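Local coordinates for protein UspA1 (Moraxella catarrhalis, PDB 3NTN) that serves as a trimeric autotransporter adhesin of the outer membrane, probably holding the bacterium to host fibronectin and the receptor CEACAM1, at residues Gly86-Val91 against Gly102-Thr107; Asp60-Ala65 against Lys74-Gly79; Gly14-Ala19 against Gly28-Glu33. All coordinates share one frame; numbering follows the deposited sequence.

How the interactions relate
All three interactions join successive coils of one left-handed beta-roll, whose head repeats follow one another along the chain. Interaction 1 is a buried contact, whereas interactions 2 and 3 are partly buried; their centres are about 12, 19 and 34 Å from that of the chain. Interactions 1 and 2 touch and share a parallel sheet, strand 75-77 lying beside strand 89-91; interaction 3 lies further along the roll toward the N-terminus, its nearest atoms about 6 Å from interaction 2. An inward asparagine recurs in each. Threonine hydroxyls and waters finish the contact in interaction 1, backbone ladder bonds and a long ion pair in interaction 2, and a tyrosine pair in interaction 3.

Interaction 1: residues Gly86-Val91 against Gly102-Thr107; sequences GSNNTV and GSNTDT
Asn89, Thr107 and Asn88 bury the most surface here, and each meets the loop 102-107 in its own way. Asn89 sits where the coil has turned its corner, and its carboxamide spans the gap to the next coil with both ends in use. ND2 gives a nearly straight bond to Gly102 O at 3.0 Å; the acceptor lies in the amide plane of Asn89, whereas ND2 stands above the carbonyl plane of Gly102. That carbonyl also takes Ser87 N, so two donors grip one oxygen. At the other end OD1 accepts from Thr105 OG1 at 2.8 Å. The Thr105 hydroxyl is placed between its own backbone N and carbonyl carbon (chi1 56°), and water 2 links it onward to Thr90 N.

Thr107 reaches strand 89-91 from further along the loop. Its OG1 donates to Thr90 O at 2.7 Å, from a position tilted 26° off the carbonyl plane, and its CG2 packs against the same oxygen at 3.2 Å. Asn88, at the solvent side, runs alongside Asn104 with the two amides turned 55° apart; Asn88 ND2 and Asn104 OD1 stay 3.8 Å apart, and water 1 bridges them, weakly on the Asn88 side. Asn104 N bonds to Ser87 O at 2.9 Å, continuing the parallel pairing of Ser87 with Ser103 round the corner of this beta-roll coil.

Asn89 ND2 also reaches Asn75 OD1 of the preceding coil, while Ser103 packs on Phe99 of a second subunit. With strand 89-91 facing a loop here, side-chain hydroxyls and an amide do much of the bonding between coils, and the buried carboxamide of Asn89 has partners at both its nitrogen and its oxygen.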
loop_
_atom_site.group_PDB
_atom_site.type_symbol
_atom_site.label_atom_id
_atom_site.label_comp_id
_atom_site.label_asym_id
_atom_site.label_seq_id
_atom_site.Cartn_x
_atom_site.Cartn_y
_atom_site.Cartn_z
ATOM N N GLY B 86 14.453 -3.626 5.032
ATOM C CA GLY B 86 14.991 -2.372 4.512
ATOM C C GLY B 86 16.066 -1.909 5.480
ATOM O O GLY B 86 16.972 -2.653 5.738
ATOM N N SER B 87 15.890 -0.744 6.114
ATOM C CA SER B 87 16.984 -0.013 6.800
ATOM C C SER B 87 16.533 0.860 7.954
ATOM O O SER B 87 15.561 1.578 7.818
ATOM C CB SER B 87 17.650 0.905 5.801
ATOM O OG SER B 87 18.898 0.383 5.507
ATOM N N ASN B 88 17.244 0.823 9.087
ATOM C CA ASN B 88 16.862 1.639 10.273
ATOM C C ASN B 88 15.339 1.626 10.551
ATOM O O ASN B 88 14.647 2.626 10.341
ATOM C CB ASN B 88 17.360 3.104 10.137
ATOM C CG ASN B 88 18.855 3.200 9.933
ATOM O OD1 ASN B 88 19.635 3.036 10.884
ATOM N ND2 ASN B 88 19.279 3.507 8.694
ATOM N N ASN B 89 14.813 0.500 10.992
ATOM C CA ASN B 89 13.408 0.384 11.355
ATOM C C ASN B 89 13.399 -0.277 12.753
ATOM O O ASN B 89 14.334 -1.017 13.083
ATOM C CB ASN B 89 12.633 -0.474 10.350
ATOM C CG ASN B 89 12.727 0.057 8.901
ATOM O OD1 ASN B 89 12.409 1.220 8.628
ATOM N ND2 ASN B 89 13.125 -0.816 7.970
ATOM N N THR B 90 12.408 0.038 13.587
ATOM C CA THR B 90 12.317 -0.539 14.926
ATOM C C THR B 90 10.858 -0.857 15.225
ATOM O O THR B 90 10.020 0.009 15.010
ATOM C CB THR B 90 12.803 0.431 16.011
ATOM O OG1 THR B 90 14.169 0.817 15.762
ATOM C CG2 THR B 90 12.654 -0.201 17.435
ATOM N N VAL B 91 10.582 -2.085 15.725
ATOM C CA VAL B 91 9.281 -2.484 16.317
ATOM C C VAL B 91 9.572 -2.871 17.754
ATOM O O VAL B 91 10.372 -3.744 17.997
ATOM C CB VAL B 91 8.600 -3.705 15.536
ATOM C CG1 VAL B 91 7.234 -4.178 16.194
ATOM C CG2 VAL B 91 8.378 -3.365 14.079
ATOM N N GLY B 102 10.572 -0.510 4.039
ATOM C CA GLY B 102 10.890 0.901 4.162
ATOM C C GLY B 102 12.215 1.123 4.857
ATOM O O GLY B 102 12.942 0.152 5.174
ATOM N N SER B 103 12.545 2.390 5.093
ATOM C CA SER B 103 13.772 2.783 5.746
ATOM C C SER B 103 13.514 4.017 6.590
ATOM O O SER B 103 12.592 4.776 6.317
ATOM C CB SER B 103 14.843 3.099 4.717
ATOM O OG SER B 103 14.349 3.973 3.727
ATOM N N ASN B 104 14.287 4.162 7.669
ATOM C CA ASN B 104 14.267 5.357 8.482
ATOM C C ASN B 104 12.857 5.703 8.916
ATOM O O ASN B 104 12.479 6.879 8.902
ATOM C CB ASN B 104 14.930 6.542 7.737
ATOM C CG ASN B 104 16.437 6.333 7.530
ATOM O OD1 ASN B 104 16.834 5.559 6.684
ATOM N ND2 ASN B 104 17.270 7.038 8.293
ATOM N N THR B 105 12.089 4.673 9.288
ATOM C CA THR B 105 10.706 4.869 9.710
ATOM C C THR B 105 10.587 5.315 11.196
ATOM O O THR B 105 11.579 5.416 11.927
ATOM C CB THR B 105 9.823 3.617 9.424
ATOM O OG1 THR B 105 10.429 2.524 10.071
ATOM C CG2 THR B 105 9.765 3.227 7.889
ATOM N N ASP B 106 9.352 5.644 11.606
ATOM C CA ASP B 106 9.049 6.074 12.973
ATOM C C ASP B 106 7.808 5.313 13.354
ATOM O O ASP B 106 6.721 5.522 12.773
ATOM C CB ASP B 106 8.821 7.582 13.017
ATOM C CG ASP B 106 8.303 8.100 14.380
ATOM O OD1 ASP B 106 8.630 7.518 15.446
ATOM O OD2 ASP B 106 7.577 9.137 14.382
ATOM N N THR B 107 7.987 4.395 14.296
ATOM C CA THR B 107 6.897 3.575 14.815
ATOM C C THR B 107 6.398 4.014 16.219
ATOM O O THR B 107 5.671 3.258 16.895
ATOM C CB THR B 107 7.363 2.146 14.924
ATOM O OG1 THR B 107 8.592 2.153 15.638
ATOM C CG2 THR B 107 7.570 1.506 13.515
HETATM O O HOH W 1 18.326 3.936 5.445
HETATM O O HOH W 2 11.128 2.201 12.962
#

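Interaction 2: residues Asp60-Ala65 against Lys74-Gly79; sequences DNKANA and KNTIEG
A parallel pairing of two neighbouring coils makes this contact, in the left-handed beta-roll of a YadA-like head: strand 62-63 lies beside strand 75-77, with end-to-end directions of the two segments only 7° apart. Lys62 pairs with Thr76 and Ala63 with Ile77. The ladder alternates in the usual parallel manner, Lys62 N bonding to Asn75 O, Ile77 N to Lys62 O at 2.7 Å, and Asn64 N to Ile77 O.

Side chains divide between the two faces of this sheet. Ala63 and Ile77 turn inward, where both pack on Ala70 of strand 69-71, the opposing wall of the roll. Lys62 and Thr76 share the outer face and run alongside each other, the lysine CD resting 3.9 Å from Thr76 CG2 before the chain bends away at its last torsion. Past the strands, the methyl of Ala65 lies against the backbone of Gly79, its CB 3.6 Å from Gly79 O. At the other end Asp60 crosses the bent chain of Lys74, and Asp60 OD2 and Lys74 NZ form a long salt bridge at 3.8 Å; Asp60 has a second, weak ion pair with Lys46.

Next to the corner at Lys74, Asn75 stands beside Asn61 with their amide planes only 10° apart, one step of an asparagine series along the roll. Asn75 passes the series on through OD1 to Asn89 ND2 and through ND2 to Gly86 O, and Asn61 ND2 bonds to Gly72 O and Asn47 OD1. Chi1 of -60° sets the Asn61 carboxamide beside its backbone N, and OD1 there takes two donors from opposite faces of its plane: Asn75 N at 2.9 Å and Asn75 ND2 at 3.2 Å.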
loop_
_atom_site.group_PDB
_atom_site.type_symbol
_atom_site.label_atom_id
_atom_site.label_comp_id
_atom_site.label_asym_id
_atom_site.label_seq_id
_atom_site.Cartn_x
_atom_site.Cartn_y
_atom_site.Cartn_z
ATOM N N ASP B 60 23.578 -5.733 11.555
ATOM C CA ASP B 60 23.073 -5.119 12.789
ATOM C C ASP B 60 21.541 -5.232 13.005
ATOM O O ASP B 60 20.911 -4.315 13.529
ATOM C CB ASP B 60 23.580 -3.632 12.937
ATOM C CG ASP B 60 23.690 -3.205 14.397
ATOM O OD1 ASP B 60 23.475 -4.041 15.304
ATOM O OD2 ASP B 60 23.948 -2.033 14.668
ATOM N N ASN B 61 20.967 -6.373 12.644
ATOM C CA ASN B 61 19.528 -6.620 12.805
ATOM C C ASN B 61 19.269 -7.338 14.095
ATOM O O ASN B 61 20.164 -8.052 14.578
ATOM C CB ASN B 61 19.004 -7.443 11.640
ATOM C CG ASN B 61 19.219 -6.740 10.323
ATOM O OD1 ASN B 61 18.582 -5.726 10.071
ATOM N ND2 ASN B 61 20.171 -7.222 9.499
ATOM N N LYS B 62 18.078 -7.141 14.663
ATOM C CA LYS B 62 17.651 -7.891 15.811
ATOM C C LYS B 62 16.314 -8.499 15.474
ATOM O O LYS B 62 15.319 -7.802 15.351
ATOM C CB LYS B 62 17.483 -6.980 17.029
ATOM C CG LYS B 62 18.797 -6.408 17.571
ATOM C CD LYS B 62 18.538 -5.604 18.895
ATOM C CE LYS B 62 19.830 -5.166 19.559
ATOM N NZ LYS B 62 20.745 -4.569 18.532
ATOM N N ALA B 63 16.287 -9.819 15.349
ATOM C CA ALA B 63 15.074 -10.503 15.010
ATOM C C ALA B 63 14.714 -11.170 16.318
ATOM O O ALA B 63 14.824 -12.412 16.445
ATOM C CB ALA B 63 15.375 -11.491 13.957
ATOM N N ASN B 64 14.279 -10.321 17.278
ATOM C CA ASN B 64 14.205 -10.651 18.703
ATOM C C ASN B 64 12.802 -10.754 19.275
ATOM O O ASN B 64 12.524 -10.251 20.346
ATOM C CB ASN B 64 15.051 -9.685 19.555
ATOM C CG ASN B 64 16.561 -9.838 19.312
ATOM O OD1 ASN B 64 16.995 -10.632 18.471
ATOM N ND2 ASN B 64 17.370 -9.042 20.040
ATOM N N ALA B 65 11.906 -11.415 18.548
ATOM C CA ALA B 65 10.594 -11.830 19.109
ATOM C C ALA B 65 10.124 -12.946 18.221
ATOM O O ALA B 65 10.679 -13.172 17.072
ATOM C CB ALA B 65 9.620 -10.709 19.087
ATOM N N LYS B 74 20.096 -2.687 10.265
ATOM C CA LYS B 74 19.537 -2.005 11.430
ATOM C C LYS B 74 17.994 -2.105 11.494
ATOM O O LYS B 74 17.329 -1.130 11.777
ATOM C CB LYS B 74 19.947 -0.516 11.491
ATOM C CG LYS B 74 21.033 -0.132 12.511
ATOM C CD LYS B 74 21.877 1.068 11.964
ATOM C CE LYS B 74 23.323 1.104 12.503
ATOM N NZ LYS B 74 24.330 0.276 11.698
ATOM N N ASN B 75 17.462 -3.292 11.238
ATOM C CA ASN B 75 16.076 -3.601 11.575
ATOM C C ASN B 75 16.004 -4.258 12.956
ATOM O O ASN B 75 16.565 -5.336 13.143
ATOM C CB ASN B 75 15.474 -4.473 10.522
ATOM C CG ASN B 75 15.498 -3.812 9.161
ATOM O OD1 ASN B 75 14.676 -2.934 8.889
ATOM N ND2 ASN B 75 16.450 -4.205 8.302
ATOM N N THR B 76 15.376 -3.586 13.919
ATOM C CA THR B 76 15.181 -4.116 15.269
ATOM C C THR B 76 13.705 -4.529 15.444
ATOM O O THR B 76 12.817 -3.670 15.387
ATOM C CB THR B 76 15.498 -3.065 16.326
ATOM O OG1 THR B 76 16.827 -2.507 16.125
ATOM C CG2 THR B 76 15.351 -3.669 17.753
ATOM N N ILE B 77 13.460 -5.820 15.691
ATOM C CA ILE B 77 12.114 -6.287 15.980
ATOM C C ILE B 77 12.033 -6.913 17.353
ATOM O O ILE B 77 12.693 -7.890 17.604
ATOM C CB ILE B 77 11.649 -7.322 14.992
ATOM C CG1 ILE B 77 11.567 -6.692 13.611
ATOM C CG2 ILE B 77 10.278 -7.747 15.346
ATOM C CD1 ILE B 77 11.607 -7.686 12.598
ATOM N N GLU B 78 11.220 -6.331 18.235
ATOM C CA GLU B 78 11.088 -6.814 19.585
ATOM C C GLU B 78 9.595 -7.051 19.878
ATOM O O GLU B 78 9.221 -7.220 21.000
ATOM C CB GLU B 78 11.725 -5.819 20.567
ATOM C CG GLU B 78 13.280 -5.839 20.649
ATOM C CD GLU B 78 13.934 -4.478 21.094
ATOM O OE1 GLU B 78 13.222 -3.427 21.231
ATOM O OE2 GLU B 78 15.188 -4.463 21.257
ATOM N N GLY B 79 8.751 -7.067 18.851
ATOM C CA GLY B 79 7.293 -7.236 19.049
ATOM C C GLY B 79 6.870 -8.458 18.284
ATOM O O GLY B 79 7.375 -8.677 17.182
#

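Interaction 3: residues Gly14-Ala19 against Gly28-Glu33; sequences GGYNQA and GGYNNE
Hydrogen bonds of side-chain amides come first, with Asn17 reaching across to Gly29 and Asn32. Its ND2 donates to Gly29 O at 2.7 Å, standing above that carbonyl plane, and its OD1 takes Asn32 N in its own carbonyl plane at 2.9 Å. Asn32 repeats the pose one coil on: the two amides lie side by side with planes 2° apart, and Asn32 ND2 turns back to Gly28 O while also bonding to Gly44 O.

Backbone bonds run beside these. Asn31 N meets Gly15 O at 3.0 Å, and Gln18 N meets Asn32 O at 2.8 Å, whereas Gly15 N to Gly29 O is weak. This parallel, side-by-side stacking of equivalent turns is the left-handed beta-roll of the trimeric adhesin head, here near its N-terminal end, with Val26 of strand 25-26 touching both asparagines.

Aromatic and other side-chain contacts occupy the outer side. Tyr30 holds CG opposite its backbone N (chi1 174°), which swings the ring back toward Gly15 and brings CE1 within 3.5 Å of Tyr16 CD2. The rings are nearly perpendicular at 86°, yet meet obliquely, with centroids 5.9 Å apart. Tyr30 also packs on Asn23 of a second subunit. Further along, Gln18 extends beside Glu33, and its NE2 lies 3.5 Å from Glu33 CG.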
loop_
_atom_site.group_PDB
_atom_site.type_symbol
_atom_site.label_atom_id
_atom_site.label_comp_id
_atom_site.label_asym_id
_atom_site.label_seq_id
_atom_site.Cartn_x
_atom_site.Cartn_y
_atom_site.Cartn_z
ATOM N N GLY B 14 32.782 -18.422 9.299
ATOM C CA GLY B 14 33.008 -17.055 9.808
ATOM C C GLY B 14 33.637 -16.973 11.200
ATOM O O GLY B 14 34.167 -17.958 11.740
ATOM N N GLY B 15 33.587 -15.785 11.804
ATOM C CA GLY B 15 34.142 -15.606 13.139
ATOM C C GLY B 15 33.092 -15.182 14.143
ATOM O O GLY B 15 32.123 -14.523 13.763
ATOM N N TYR B 16 33.308 -15.582 15.407
ATOM C CA TYR B 16 32.544 -15.151 16.596
ATOM C C TYR B 16 31.051 -15.302 16.441
ATOM O O TYR B 16 30.299 -14.472 16.959
ATOM C CB TYR B 16 32.897 -13.710 17.043
ATOM C CG TYR B 16 34.331 -13.569 17.465
ATOM C CD1 TYR B 16 34.719 -13.713 18.812
ATOM C CD2 TYR B 16 35.322 -13.361 16.516
ATOM C CE1 TYR B 16 36.065 -13.624 19.180
ATOM C CE2 TYR B 16 36.658 -13.276 16.878
ATOM C CZ TYR B 16 37.026 -13.403 18.196
ATOM O OH TYR B 16 38.371 -13.284 18.489
ATOM N N ASN B 17 30.641 -16.354 15.714
ATOM C CA ASN B 17 29.244 -16.699 15.484
ATOM C C ASN B 17 28.764 -17.688 16.520
ATOM O O ASN B 17 29.513 -18.514 16.962
ATOM C CB ASN B 17 29.045 -17.268 14.075
ATOM C CG ASN B 17 29.265 -16.230 13.013
ATOM O OD1 ASN B 17 28.854 -15.078 13.158
ATOM N ND2 ASN B 17 29.925 -16.621 11.938
ATOM N N GLN B 18 27.507 -17.601 16.921
ATOM C CA GLN B 18 27.024 -18.455 17.976
ATOM C C GLN B 18 25.652 -18.952 17.590
ATOM O O GLN B 18 24.795 -18.165 17.272
ATOM C CB GLN B 18 26.964 -17.683 19.315
ATOM C CG GLN B 18 28.318 -17.548 20.049
ATOM C CD GLN B 18 28.326 -16.416 21.101
ATOM O OE1 GLN B 18 28.581 -16.643 22.300
ATOM N NE2 GLN B 18 28.049 -15.185 20.645
ATOM N N ALA B 19 25.434 -20.259 17.608
ATOM C CA ALA B 19 24.102 -20.804 17.378
ATOM C C ALA B 19 23.692 -21.458 18.696
ATOM O O ALA B 19 23.767 -22.663 18.853
ATOM C CB ALA B 19 24.126 -21.780 16.256
ATOM N N GLY B 28 27.030 -18.108 8.461
ATOM C CA GLY B 28 28.317 -17.455 8.295
ATOM C C GLY B 28 28.260 -15.997 8.756
ATOM O O GLY B 28 27.351 -15.592 9.515
ATOM N N GLY B 29 29.264 -15.223 8.317
ATOM C CA GLY B 29 29.459 -13.856 8.732
ATOM C C GLY B 29 30.237 -13.679 10.027
ATOM O O GLY B 29 30.955 -14.556 10.503
ATOM N N TYR B 30 30.081 -12.522 10.617
ATOM C CA TYR B 30 30.912 -12.178 11.748
ATOM C C TYR B 30 30.071 -11.645 12.898
ATOM O O TYR B 30 29.237 -10.761 12.697
ATOM C CB TYR B 30 31.926 -11.125 11.321
ATOM C CG TYR B 30 32.762 -10.592 12.463
ATOM C CD1 TYR B 30 33.669 -11.422 13.149
ATOM C CD2 TYR B 30 32.679 -9.254 12.840
ATOM C CE1 TYR B 30 34.441 -10.918 14.174
ATOM C CE2 TYR B 30 33.467 -8.738 13.833
ATOM C CZ TYR B 30 34.340 -9.570 14.516
ATOM O OH TYR B 30 35.110 -9.049 15.550
ATOM N N ASN B 31 30.290 -12.174 14.091
ATOM C CA ASN B 31 29.570 -11.702 15.254
ATOM C C ASN B 31 28.025 -11.838 15.167
ATOM O O ASN B 31 27.254 -10.937 15.570
ATOM C CB ASN B 31 29.975 -10.253 15.561
ATOM C CG ASN B 31 29.838 -9.917 17.018
ATOM O OD1 ASN B 31 29.951 -10.790 17.881
ATOM N ND2 ASN B 31 29.622 -8.640 17.311
ATOM N N ASN B 32 27.587 -12.973 14.646
ATOM C CA ASN B 32 26.183 -13.290 14.612
ATOM C C ASN B 32 25.762 -14.226 15.771
ATOM O O ASN B 32 26.368 -15.240 16.010
ATOM C CB ASN B 32 25.830 -13.842 13.229
ATOM C CG ASN B 32 26.039 -12.799 12.093
ATOM O OD1 ASN B 32 25.623 -11.647 12.215
ATOM N ND2 ASN B 32 26.664 -13.219 10.984
ATOM N N GLU B 33 24.709 -13.870 16.487
ATOM C CA GLU B 33 24.227 -14.648 17.615
ATOM C C GLU B 33 22.779 -15.102 17.406
ATOM O O GLU B 33 21.843 -14.266 17.473
ATOM C CB GLU B 33 24.243 -13.739 18.827
ATOM C CG GLU B 33 24.716 -14.382 20.080
ATOM C CD GLU B 33 24.724 -13.390 21.247
ATOM O OE1 GLU B 33 24.232 -13.766 22.348
ATOM O OE2 GLU B 33 25.214 -12.238 21.061
#